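Side-chain contact in N-alpha-acetyltransferase 38, NatC auxiliary subunit (Saccharomyces cerevisiae, PDB 6YGA), which serves as the small auxiliary subunit of the NatC complex, which acetylates the N-termini of nascent proteins on the ribosome: residues A30-A33 with Q34-L38. Sequence-based numbering, arbitrary orientation.
Sequences AVDA and QMNLL
The D32 carboxylate and the N36 side-chain amide cross obliquely, their planes 52° apart. N36 CB lies against both carboxylate oxygens. N36 ND2 gives a hydrogen bond to the syn lone pair of D32 OD2 at 2.7 Å. The bond is bent, with the oxygen tilted from the amide plane. The second carboxylate oxygen, D32 OD1, accepts a hydrogen bond from backbone N36 N at 2.6 Å, on its syn side and 17° out of the carboxylate plane. Both oxygens are thus gripped by one residue, which fixes the rotation of the carboxylate. D32 CG sits between its own backbone N and carbonyl carbon (chi1 64°), which turns the carboxylate toward the backbone and side-chain nitrogens of N36. D32 OD2 also forms a salt bridge to R37 of the Naa30 chain, which should favour the charged form. The amide oxygen, N36 OD1, accepts a weak hydrogen bond from R60 N.

D32 to M35 form a type I turn, closed by M35 N to D32 O at 3.3 Å. It lies in the hairpin loop between strands 23-32 and 37-39 of this Sm-like (LSM) domain. D32 to N36 (DAQMN) match the Sm1 signature of that loop, between the second and third strands of the fold. A30 and L38 are a hydrogen-bonded antiparallel pair, with L38 N 2.9 Å from A30 O; the return bond is weak. V31 and L37 form the next, non-hydrogen-bonded pair. Their side chains run side by side, V31 CG2 touching L37 CD2 at 3.6 Å. A30 to D32 also pair antiparallel with a strand of the Naa35 chain, which carries the sheet across the subunit interface.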
loop_
_atom_site.group_PDB
_atom_site.type_symbol
_atom_site.label_atom_id
_atom_site.label_comp_id
_atom_site.label_asym_id
_atom_site.label_seq_id
_atom_site.Cartn_x
_atom_site.Cartn_y
_atom_site.Cartn_z
ATOM N N ALA C 30 -28.772 9.115 15.316
ATOM C CA ALA C 30 -29.747 8.068 15.051
ATOM C C ALA C 30 -30.104 7.362 16.351
ATOM O O ALA C 30 -29.309 7.321 17.294
ATOM C CB ALA C 30 -29.217 7.059 14.023
ATOM N N VAL C 31 -31.317 6.815 16.384
ATOM C CA VAL C 31 -31.797 5.983 17.482
ATOM C C VAL C 31 -32.576 4.823 16.875
ATOM O O VAL C 31 -33.256 4.989 15.857
ATOM C CB VAL C 31 -32.661 6.789 18.481
ATOM C CG1 VAL C 31 -33.900 7.361 17.802
ATOM C CG2 VAL C 31 -33.048 5.933 19.684
ATOM N N ASP C 32 -32.452 3.640 17.476
ATOM C CA ASP C 32 -33.122 2.445 16.984
ATOM C C ASP C 32 -34.207 2.004 17.969
ATOM O O ASP C 32 -34.518 2.700 18.942
ATOM C CB ASP C 32 -32.105 1.329 16.716
ATOM C CG ASP C 32 -31.392 0.859 17.973
ATOM O OD1 ASP C 32 -31.619 1.441 19.054
ATOM O OD2 ASP C 32 -30.594 -0.098 17.872
ATOM N N ALA C 33 -34.773 0.823 17.715
ATOM C CA ALA C 33 -35.905 0.351 18.505
ATOM C C ALA C 33 -35.498 -0.009 19.928
ATOM O O ALA C 33 -36.322 0.074 20.847
ATOM C CB ALA C 33 -36.555 -0.851 17.820
ATOM N N GLN C 34 -34.244 -0.409 20.132
ATOM C CA GLN C 34 -33.751 -0.801 21.445
ATOM C C GLN C 34 -33.083 0.353 22.191
ATOM O O GLN C 34 -32.347 0.111 23.154
ATOM C CB GLN C 34 -32.786 -1.979 21.307
ATOM C CG GLN C 34 -33.385 -3.177 20.574
ATOM C CD GLN C 34 -34.640 -3.716 21.247
ATOM O OE1 GLN C 34 -35.690 -3.862 20.616
ATOM N NE2 GLN C 34 -34.534 -4.020 22.534
HETATM N N MSE C 35 -33.329 1.590 21.767
HETATM C CA MSE C 35 -32.782 2.796 22.391
HETATM C C MSE C 35 -31.254 2.855 22.342
HETATM O O MSE C 35 -30.629 3.482 23.197
HETATM C CB MSE C 35 -33.262 2.928 23.843
HETATM C CG MSE C 35 -33.471 4.371 24.289
HETATM SE SE MSE C 35 -33.902 4.572 26.182
HETATM C CE MSE C 35 -32.142 4.217 26.943
ATOM N N ASN C 36 -30.651 2.202 21.349
ATOM C CA ASN C 36 -29.239 2.436 21.071
ATOM C C ASN C 36 -29.093 3.780 20.372
ATOM O O ASN C 36 -29.773 4.046 19.376
ATOM C CB ASN C 36 -28.660 1.319 20.201
ATOM C CG ASN C 36 -28.859 -0.058 20.803
ATOM O OD1 ASN C 36 -28.705 -0.250 22.008
ATOM N ND2 ASN C 36 -29.213 -1.026 19.962
ATOM N N LEU C 37 -28.222 4.638 20.895
ATOM C CA LEU C 37 -28.043 5.977 20.356
ATOM C C LEU C 37 -26.711 6.083 19.628
ATOM O O LEU C 37 -25.723 5.454 20.020
ATOM C CB LEU C 37 -28.100 7.036 21.459
ATOM C CG LEU C 37 -29.192 6.906 22.518
ATOM C CD1 LEU C 37 -28.885 7.823 23.685
ATOM C CD2 LEU C 37 -30.550 7.228 21.928
ATOM N N LEU C 38 -26.694 6.879 18.564
ATOM C CA LEU C 38 -25.472 7.249 17.867
ATOM C C LEU C 38 -25.321 8.759 17.953
ATOM O O LEU C 38 -26.224 9.498 17.547
ATOM C CB LEU C 38 -25.496 6.791 16.404
ATOM C CG LEU C 38 -24.219 7.003 15.587
ATOM C CD1 LEU C 38 -23.071 6.172 16.141
ATOM C CD2 LEU C 38 -24.460 6.681 14.115
#